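Local coordinates for S locus protein 11 (Brassica campestris, PDB 6KYW), which is the secreted, cysteine-rich pollen protein of the S locus and probably acts as the male recognition signal, read by a receptor kinase, in self-incompatibility, at residues F6-C12 against D33-H39; E16-C20 against T38-D42; L23-C29 against C41-C46. One frame throughout, in Å; residues are numbered along the deposited sequence.

Contact 1. Residues F6-C12 against D33-H39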
loop_
_atom_site.group_PDB
_atom_site.type_symbol
_atom_site.label_atom_id
_atom_site.label_comp_id
_atom_site.label_asym_id
_atom_site.label_seq_id
_atom_site.Cartn_x
_atom_site.Cartn_y
_atom_site.Cartn_z
ATOM N N PHE C 6 -7.666 16.471 -2.246
ATOM C CA PHE C 6 -6.970 15.997 -1.058
ATOM C C PHE C 6 -7.004 14.479 -1.048
ATOM O O PHE C 6 -7.719 13.848 -1.831
ATOM C CB PHE C 6 -7.604 16.558 0.213
ATOM C CG PHE C 6 -9.074 16.290 0.313
ATOM C CD1 PHE C 6 -9.543 15.100 0.856
ATOM C CD2 PHE C 6 -9.994 17.210 -0.164
ATOM C CE1 PHE C 6 -10.912 14.847 0.944
ATOM C CE2 PHE C 6 -11.357 16.966 -0.074
ATOM C CZ PHE C 6 -11.820 15.782 0.488
ATOM N N ARG C 7 -6.240 13.902 -0.124
ATOM C CA ARG C 7 -6.165 12.460 0.058
ATOM C C ARG C 7 -6.358 12.128 1.530
ATOM O O ARG C 7 -5.991 12.913 2.410
ATOM C CB ARG C 7 -4.837 11.910 -0.442
ATOM C CG ARG C 7 -4.738 10.394 -0.399
ATOM C CD ARG C 7 -3.428 9.948 -0.954
ATOM N NE ARG C 7 -3.324 10.336 -2.350
ATOM C CZ ARG C 7 -4.030 9.787 -3.337
ATOM N NH1 ARG C 7 -4.879 8.804 -3.094
ATOM N NH2 ARG C 7 -3.879 10.218 -4.575
ATOM N N LYS C 8 -6.941 10.958 1.789
ATOM C CA LYS C 8 -7.261 10.509 3.141
ATOM C C LYS C 8 -7.028 9.009 3.294
ATOM O O LYS C 8 -7.056 8.238 2.325
ATOM C CB LYS C 8 -8.721 10.798 3.497
ATOM C CG LYS C 8 -9.002 12.162 4.014
ATOM C CD LYS C 8 -10.475 12.236 4.379
ATOM C CE LYS C 8 -10.922 13.665 4.640
ATOM N NZ LYS C 8 -12.397 13.735 4.823
ATOM N N LEU C 9 -6.841 8.597 4.545
ATOM C CA LEU C 9 -6.853 7.177 4.880
ATOM C C LEU C 9 -8.249 6.589 4.710
ATOM O O LEU C 9 -9.252 7.218 5.050
ATOM C CB LEU C 9 -6.421 6.960 6.321
ATOM C CG LEU C 9 -5.053 6.349 6.564
ATOM C CD1 LEU C 9 -3.985 7.187 5.917
ATOM C CD2 LEU C 9 -4.876 6.279 8.080
ATOM N N GLY C 10 -8.310 5.372 4.208
ATOM C CA GLY C 10 -9.566 4.673 4.200
ATOM C C GLY C 10 -10.209 4.678 2.840
ATOM O O GLY C 10 -9.659 5.162 1.845
ATOM N N LYS C 11 -11.408 4.115 2.806
ATOM C CA LYS C 11 -12.140 3.962 1.558
ATOM C C LYS C 11 -13.101 5.124 1.315
ATOM O O LYS C 11 -13.533 5.822 2.242
ATOM C CB LYS C 11 -12.897 2.637 1.560
ATOM C CG LYS C 11 -12.087 1.525 0.925
ATOM C CD LYS C 11 -12.636 0.192 1.270
ATOM C CE LYS C 11 -12.886 -0.589 -0.001
ATOM N NZ LYS C 11 -13.712 0.182 -0.967
ATOM N N CYS C 12 -13.416 5.335 0.039
ATOM C CA CYS C 12 -14.453 6.293 -0.335
ATOM C C CYS C 12 -15.791 5.925 0.291
ATOM O O CYS C 12 -16.183 4.756 0.313
ATOM C CB CYS C 12 -14.614 6.342 -1.855
ATOM S SG CYS C 12 -13.417 7.414 -2.713
ATOM N N ASP C 33 -11.087 5.656 -4.957
ATOM C CA ASP C 33 -10.348 4.743 -4.091
ATOM C C ASP C 33 -8.977 4.471 -4.703
ATOM O O ASP C 33 -8.828 4.400 -5.922
ATOM C CB ASP C 33 -11.100 3.404 -3.922
ATOM C CG ASP C 33 -12.228 3.464 -2.889
ATOM O OD1 ASP C 33 -12.054 4.024 -1.777
ATOM O OD2 ASP C 33 -13.305 2.928 -3.204
ATOM N N SER C 34 -7.977 4.265 -3.850
ATOM C CA SER C 34 -6.599 4.211 -4.322
ATOM C C SER C 34 -5.838 3.125 -3.563
ATOM O O SER C 34 -6.399 2.405 -2.741
ATOM C CB SER C 34 -5.934 5.587 -4.174
ATOM O OG SER C 34 -4.606 5.549 -4.684
ATOM N N LYS C 35 -4.534 3.031 -3.823
ATOM C CA LYS C 35 -3.695 2.021 -3.199
ATOM C C LYS C 35 -3.265 2.446 -1.802
ATOM O O LYS C 35 -3.347 3.623 -1.425
ATOM C CB LYS C 35 -2.445 1.746 -4.038
ATOM C CG LYS C 35 -1.728 2.964 -4.536
ATOM C CD LYS C 35 -0.454 2.579 -5.216
ATOM C CE LYS C 35 -0.651 1.837 -6.576
ATOM N NZ LYS C 35 -1.812 2.212 -7.442
ATOM N N MET C 36 -2.764 1.456 -1.047
ATOM C CA MET C 36 -2.298 1.623 0.339
ATOM C C MET C 36 -3.406 2.081 1.280
ATOM O O MET C 36 -3.129 2.745 2.281
ATOM C CB MET C 36 -1.107 2.589 0.434
ATOM C CG MET C 36 -0.006 2.310 -0.575
ATOM S SD MET C 36 1.574 2.857 -0.066
ATOM C CE MET C 36 2.271 2.895 -1.681
ATOM N N ASN C 37 -4.660 1.723 0.973
ATOM C CA ASN C 37 -5.817 2.125 1.770
ATOM C C ASN C 37 -5.930 3.653 1.895
ATOM O O ASN C 37 -6.127 4.197 2.984
ATOM C CB ASN C 37 -5.790 1.466 3.151
ATOM C CG ASN C 37 -7.139 1.577 3.878
ATOM O OD1 ASN C 37 -8.209 1.436 3.276
ATOM N ND2 ASN C 37 -7.086 1.846 5.171
ATOM N N THR C 38 -5.834 4.351 0.762
ATOM C CA THR C 38 -6.159 5.780 0.705
ATOM C C THR C 38 -7.203 6.022 -0.380
ATOM O O THR C 38 -7.358 5.222 -1.308
ATOM C CB THR C 38 -4.930 6.685 0.436
ATOM O OG1 THR C 38 -4.450 6.492 -0.907
ATOM C CG2 THR C 38 -3.818 6.424 1.427
ATOM N N HIS C 39 -7.922 7.143 -0.245
ATOM C CA HIS C 39 -8.792 7.653 -1.303
ATOM C C HIS C 39 -8.520 9.145 -1.510
ATOM O O HIS C 39 -7.922 9.817 -0.657
ATOM C CB HIS C 39 -10.272 7.414 -0.973
ATOM C CG HIS C 39 -10.764 8.185 0.212
ATOM N ND1 HIS C 39 -10.544 7.779 1.511
ATOM C CD2 HIS C 39 -11.468 9.338 0.295
ATOM C CE1 HIS C 39 -11.083 8.654 2.342
ATOM N NE2 HIS C 39 -11.657 9.605 1.629
HETATM O O HOH W 1 -15.494 2.616 -1.399
#
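Lys8 and His39 form an antiparallel hydrogen-bonded pair, Lys8 N to His39 O and His39 N to Lys8 O both at 2.9 Å, and Leu9 with Thr38 is the next, non-hydrogen-bonded pair. Beyond the strand end Gly10 N still reaches Asn37 O at 2.8 Å. His39 makes the largest single contribution. Its CG sits between the backbone N and the carbonyl carbon (chi1 66°), which swings the ring alongside Lys8, and CE1 lies 3.4 Å from Lys8 CB. ND1 donates from the ring edge to Gly10 O at 2.8 Å, meeting that oxygen from above its carbonyl plane. This is the pairing of strand 5-9 with strand 38-43 in the three-stranded sheet of a defensin-like fold. Further along, Asp33 takes Cys12 N on the syn side of OD1 at 2.6 Å in a nearly straight bond (176°). Its OD2 makes a long salt bridge to Lys11 NZ, 3.6 Å, and a water bonds Asp33 OD2 and Cys12 O, and more weakly Lys11 NZ. Arg7, whose side chain leaves the strand opposite that of Lys8, donates from NH1 to Thr38 OG1, tilted out of the guanidinium plane, while Arg7 NE binds the backbone of a chain of another protein.

Contact 2. Residues E16-C20 against T38-D42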
loop_
_atom_site.group_PDB
_atom_site.type_symbol
_atom_site.label_atom_id
_atom_site.label_comp_id
_atom_site.label_asym_id
_atom_site.label_seq_id
_atom_site.Cartn_x
_atom_site.Cartn_y
_atom_site.Cartn_z
ATOM N N GLU C 16 -18.191 11.217 1.792
ATOM C CA GLU C 16 -16.978 11.787 1.233
ATOM C C GLU C 16 -17.193 12.215 -0.214
ATOM O O GLU C 16 -16.618 13.214 -0.655
ATOM C CB GLU C 16 -15.842 10.774 1.359
ATOM C CG GLU C 16 -14.448 11.337 1.170
ATOM C CD GLU C 16 -13.867 11.978 2.425
ATOM O OE1 GLU C 16 -14.550 12.062 3.474
ATOM O OE2 GLU C 16 -12.701 12.404 2.346
ATOM N N GLU C 17 -18.037 11.490 -0.952
ATOM C CA GLU C 17 -18.370 11.892 -2.314
ATOM C C GLU C 17 -19.076 13.242 -2.337
ATOM O O GLU C 17 -18.875 14.041 -3.260
ATOM C CB GLU C 17 -19.239 10.828 -2.979
ATOM C CG GLU C 17 -19.761 11.223 -4.349
ATOM C CD GLU C 17 -18.759 10.924 -5.446
ATOM O OE1 GLU C 17 -19.085 11.083 -6.645
ATOM O OE2 GLU C 17 -17.638 10.509 -5.104
ATOM N N GLU C 18 -19.909 13.518 -1.331
ATOM C CA GLU C 18 -20.505 14.844 -1.228
ATOM C C GLU C 18 -19.456 15.881 -0.848
ATOM O O GLU C 18 -19.479 17.015 -1.335
ATOM C CB GLU C 18 -21.659 14.823 -0.224
ATOM C CG GLU C 18 -22.931 14.175 -0.782
ATOM C CD GLU C 18 -23.058 14.317 -2.316
ATOM O OE1 GLU C 18 -22.626 13.390 -3.049
ATOM O OE2 GLU C 18 -23.600 15.346 -2.791
ATOM N N LYS C 19 -18.506 15.496 -0.007
ATOM C CA LYS C 19 -17.429 16.402 0.352
ATOM C C LYS C 19 -16.543 16.741 -0.853
ATOM O O LYS C 19 -16.013 17.852 -0.921
ATOM C CB LYS C 19 -16.619 15.783 1.499
ATOM C CG LYS C 19 -15.379 16.557 1.917
ATOM C CD LYS C 19 -15.586 17.320 3.222
ATOM C CE LYS C 19 -14.362 18.187 3.565
ATOM N NZ LYS C 19 -14.207 19.380 2.666
ATOM N N CYS C 20 -16.366 15.822 -1.817
ATOM C CA CYS C 20 -15.552 16.154 -2.989
ATOM C C CYS C 20 -16.157 17.336 -3.732
ATOM O O CYS C 20 -15.438 18.154 -4.325
ATOM C CB CYS C 20 -15.440 14.970 -3.956
ATOM S SG CYS C 20 -14.531 13.487 -3.447
ATOM N N THR C 38 -5.834 4.351 0.762
ATOM C CA THR C 38 -6.159 5.780 0.705
ATOM C C THR C 38 -7.203 6.022 -0.380
ATOM O O THR C 38 -7.358 5.222 -1.308
ATOM C CB THR C 38 -4.930 6.685 0.436
ATOM O OG1 THR C 38 -4.450 6.492 -0.907
ATOM C CG2 THR C 38 -3.818 6.424 1.427
ATOM N N HIS C 39 -7.922 7.143 -0.245
ATOM C CA HIS C 39 -8.792 7.653 -1.303
ATOM C C HIS C 39 -8.520 9.145 -1.510
ATOM O O HIS C 39 -7.922 9.817 -0.657
ATOM C CB HIS C 39 -10.272 7.414 -0.973
ATOM C CG HIS C 39 -10.764 8.185 0.212
ATOM N ND1 HIS C 39 -10.544 7.779 1.511
ATOM C CD2 HIS C 39 -11.468 9.338 0.295
ATOM C CE1 HIS C 39 -11.083 8.654 2.342
ATOM N NE2 HIS C 39 -11.657 9.605 1.629
ATOM N N SER C 40 -8.959 9.669 -2.660
ATOM C CA SER C 40 -8.784 11.083 -2.972
ATOM C C SER C 40 -10.056 11.710 -3.535
ATOM O O SER C 40 -10.860 11.054 -4.207
ATOM C CB SER C 40 -7.634 11.302 -3.968
ATOM O OG SER C 40 -7.890 10.665 -5.212
ATOM N N CYS C 41 -10.215 13.004 -3.260
ATOM C CA CYS C 41 -11.219 13.858 -3.896
ATOM C C CYS C 41 -10.551 14.693 -4.987
ATOM O O CYS C 41 -9.638 15.472 -4.704
ATOM C CB CYS C 41 -11.877 14.766 -2.860
ATOM S SG CYS C 41 -13.249 13.994 -1.949
ATOM N N ASP C 42 -10.978 14.518 -6.231
ATOM C CA ASP C 42 -10.407 15.281 -7.336
ATOM C C ASP C 42 -11.526 15.714 -8.277
ATOM O O ASP C 42 -12.632 15.169 -8.259
ATOM C CB ASP C 42 -9.362 14.480 -8.124
ATOM C CG ASP C 42 -8.365 13.784 -7.222
ATOM O OD1 ASP C 42 -7.263 14.334 -6.997
ATOM O OD2 ASP C 42 -8.691 12.683 -6.721
#
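The covalent link comes first: Cys20 SG and Cys41 SG form a disulfide of 2.0 Å, tying helix 14-20, at Cys20, to the middle strand of the sheet. Both sulfurs lie anti to their own carbonyl carbons, and both CB atoms point toward the opposite segment, with the CA atoms of Cys20 and Cys41 5.0 Å apart. The short segments around it have axes 8.4 Å apart at closest approach and run at 33° to each other. Such a helix-to-strand disulfide is in keeping with the cysteine-stabilised alpha-beta arrangement of defensin-like proteins.

The polar link lies one helical turn earlier. His39 NE2 donates to Glu16 OE2 at 3.1 Å, with the oxygen close to the imidazole plane but met from above the carboxylate plane, the two flat groups standing 81° apart. With CG anti to the backbone N (chi1 -164°), Glu16 brings CG within 3.3 Å of His39 NE2, and the bend at the next torsion turns the carboxylate to meet it. OE2 also forms a salt bridge with Lys8 NZ. Were Glu16 an alanine, Lys8 NZ would probably lose its carboxylate mate and His39 NE2 its acceptor, the ring then being held by its ND1 bond to Gly10 O.

Van der Waals contact adds little: Glu16 O rests 3.7 Å from Cys41 SG. With His39 donating at NE2 here and at ND1 to Gly10 O, the ring may well be doubly protonated, and the buried carboxylate of Glu16 would then offset positive charge on both His39 and Lys8.

Contact 3. Residues L23-C29 against C41-C46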
loop_
_atom_site.group_PDB
_atom_site.type_symbol
_atom_site.label_atom_id
_atom_site.label_comp_id
_atom_site.label_asym_id
_atom_site.label_seq_id
_atom_site.Cartn_x
_atom_site.Cartn_y
_atom_site.Cartn_z
ATOM N N LEU C 23 -15.032 21.207 -3.565
ATOM C CA LEU C 23 -13.731 21.726 -3.960
ATOM C C LEU C 23 -13.865 22.947 -4.865
ATOM O O LEU C 23 -13.124 23.926 -4.708
ATOM C CB LEU C 23 -12.919 20.634 -4.650
ATOM C CG LEU C 23 -12.317 19.551 -3.764
ATOM C CD1 LEU C 23 -11.522 18.572 -4.650
ATOM C CD2 LEU C 23 -11.463 20.155 -2.625
ATOM N N TYR C 24 -14.784 22.895 -5.827
ATOM C CA TYR C 24 -15.114 23.956 -6.765
ATOM C C TYR C 24 -16.621 24.161 -6.747
ATOM O O TYR C 24 -17.373 23.237 -6.431
ATOM C CB TYR C 24 -14.668 23.615 -8.198
ATOM C CG TYR C 24 -13.167 23.513 -8.415
ATOM C CD1 TYR C 24 -12.400 24.645 -8.666
ATOM C CD2 TYR C 24 -12.523 22.281 -8.386
ATOM C CE1 TYR C 24 -11.044 24.563 -8.860
ATOM C CE2 TYR C 24 -11.155 22.180 -8.584
ATOM C CZ TYR C 24 -10.416 23.326 -8.826
ATOM O OH TYR C 24 -9.048 23.239 -9.031
ATOM N N PRO C 25 -17.093 25.366 -7.049
ATOM C CA PRO C 25 -18.549 25.582 -7.088
ATOM C C PRO C 25 -19.188 25.161 -8.396
ATOM O O PRO C 25 -20.419 25.027 -8.446
ATOM C CB PRO C 25 -18.685 27.090 -6.855
ATOM C CG PRO C 25 -17.382 27.657 -7.318
ATOM C CD PRO C 25 -16.327 26.623 -7.086
ATOM N N ARG C 26 -18.391 24.947 -9.441
ATOM C CA ARG C 26 -18.804 24.334 -10.694
ATOM C C ARG C 26 -17.962 23.083 -10.927
ATOM O O ARG C 26 -16.907 22.899 -10.311
ATOM C CB ARG C 26 -18.618 25.294 -11.887
ATOM C CG ARG C 26 -18.752 26.763 -11.530
ATOM C CD ARG C 26 -18.774 27.698 -12.738
ATOM N NE ARG C 26 -17.469 27.864 -13.395
ATOM C CZ ARG C 26 -16.544 28.758 -13.039
ATOM N NH1 ARG C 26 -16.747 29.562 -11.999
ATOM N NH2 ARG C 26 -15.401 28.832 -13.711
ATOM N N GLY C 27 -18.426 22.227 -11.836
ATOM C CA GLY C 27 -17.617 21.136 -12.353
ATOM C C GLY C 27 -17.913 19.797 -11.699
ATOM O O GLY C 27 -18.695 19.673 -10.747
ATOM N N GLN C 28 -17.229 18.778 -12.244
ATOM C CA GLN C 28 -17.415 17.374 -11.872
ATOM C C GLN C 28 -16.304 16.941 -10.917
ATOM O O GLN C 28 -15.145 16.796 -11.324
ATOM C CB GLN C 28 -17.439 16.493 -13.116
ATOM C CG GLN C 28 -18.467 16.921 -14.138
ATOM C CD GLN C 28 -18.274 16.241 -15.490
ATOM O OE1 GLN C 28 -17.422 16.634 -16.292
ATOM N NE2 GLN C 28 -19.073 15.217 -15.748
ATOM N N CYS C 29 -16.671 16.727 -9.652
ATOM C CA CYS C 29 -15.760 16.344 -8.580
ATOM C C CYS C 29 -16.210 15.016 -7.980
ATOM O O CYS C 29 -17.377 14.866 -7.602
ATOM C CB CYS C 29 -15.721 17.427 -7.494
ATOM S SG CYS C 29 -15.105 19.042 -8.031
ATOM N N CYS C 41 -10.215 13.004 -3.260
ATOM C CA CYS C 41 -11.219 13.858 -3.896
ATOM C C CYS C 41 -10.551 14.693 -4.987
ATOM O O CYS C 41 -9.638 15.472 -4.704
ATOM C CB CYS C 41 -11.877 14.766 -2.860
ATOM S SG CYS C 41 -13.249 13.994 -1.949
ATOM N N ASP C 42 -10.978 14.518 -6.231
ATOM C CA ASP C 42 -10.407 15.281 -7.336
ATOM C C ASP C 42 -11.526 15.714 -8.277
ATOM O O ASP C 42 -12.632 15.169 -8.259
ATOM C CB ASP C 42 -9.362 14.480 -8.124
ATOM C CG ASP C 42 -8.365 13.784 -7.222
ATOM O OD1 ASP C 42 -7.263 14.334 -6.997
ATOM O OD2 ASP C 42 -8.691 12.683 -6.721
ATOM N N CYS C 43 -11.219 16.690 -9.126
ATOM C CA CYS C 43 -12.218 17.275 -10.004
ATOM C C CYS C 43 -11.741 17.193 -11.440
ATOM O O CYS C 43 -10.665 17.700 -11.771
ATOM C CB CYS C 43 -12.511 18.717 -9.602
ATOM S SG CYS C 43 -13.081 18.823 -7.872
ATOM N N LYS C 44 -12.550 16.562 -12.278
ATOM C CA LYS C 44 -12.341 16.483 -13.717
ATOM C C LYS C 44 -12.848 17.724 -14.465
ATOM O O LYS C 44 -12.492 17.923 -15.628
ATOM C CB LYS C 44 -13.024 15.206 -14.222
ATOM C CG LYS C 44 -13.112 15.002 -15.704
ATOM C CD LYS C 44 -14.114 13.895 -16.004
ATOM C CE LYS C 44 -15.378 14.035 -15.148
ATOM N NZ LYS C 44 -16.460 13.113 -15.614
ATOM N N SER C 45 -13.639 18.576 -13.815
ATOM C CA SER C 45 -14.157 19.809 -14.390
ATOM C C SER C 45 -14.219 20.837 -13.277
ATOM O O SER C 45 -14.380 20.471 -12.107
ATOM C CB SER C 45 -15.569 19.634 -14.966
ATOM O OG SER C 45 -15.630 18.595 -15.916
ATOM N N CYS C 46 -14.110 22.120 -13.636
ATOM C CA CYS C 46 -14.262 23.171 -12.616
ATOM C C CYS C 46 -14.625 24.543 -13.212
ATOM O O CYS C 46 -14.226 24.878 -14.327
ATOM C CB CYS C 46 -12.977 23.303 -11.782
ATOM S SG CYS C 46 -11.509 23.455 -12.813
#
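Gln28 O is gripped by two successive amides of the chain's end: Lys44 N donates to it at 2.8 Å, almost in line with the carbonyl bond, and Ser45 N adds a weak bond at 3.4 Å. Next to this turn, Cys29 and Cys43 form an antiparallel non-hydrogen-bonded pair whose side chains share one face of the sheet and join as a disulfide, SG to SG 2.0 Å, with 107° about the S-S bond. Leu23 CD1 packs against Cys43 SG at 3.6 Å. The same sulfur meets the edge of the Tyr24 ring, 3.5 Å from CD2 and near the ring plane. A face of that ring is taken by Cys46, whose CB stands over its centre, 3.4 Å from the centroid, in a CH-pi contact. Cys46 SG, placed between its backbone N and carbonyl carbon (chi1 50°), also comes over this face. Gly27 CA approaches Ser45 O at 3.3 Å, where a side chain would run into that oxygen. Tyr24 OH binds Arg4 N, and Cys46 is disulfide-bonded to Cys2, so the N-terminal segment closes in here too. The loop that leaves helix 14-20 is thus folded against the end of strand 38-43, just where strand 29-33 begins, while Leu23 also touches Phe6 of strand 5-9.

Strand 38-43 runs through all three contacts: contact 1 pairs its start with strand 5-9, contact 2 ties its middle to helix 14-20, and contact 3 meets its far end. The centres of contacts 1 and 2 lie about 9 Å apart and are joined by the salt bridge of Lys8 NZ to Glu16 OE2, 2.8 Å. Contacts 2 and 3 are about 11 Å apart and share Cys41 and Asp42. Contacts 1 and 3, about 18 Å apart, lie on opposite sides of the chain's centre, yet Phe6 O and Cys41 N, 3.0 Å apart, probably hydrogen-bond between them. In contact 1 Arg7, Leu9 and residues 34-37 meet chains of another protein, as do Ser40 and Asp42 of contact 2.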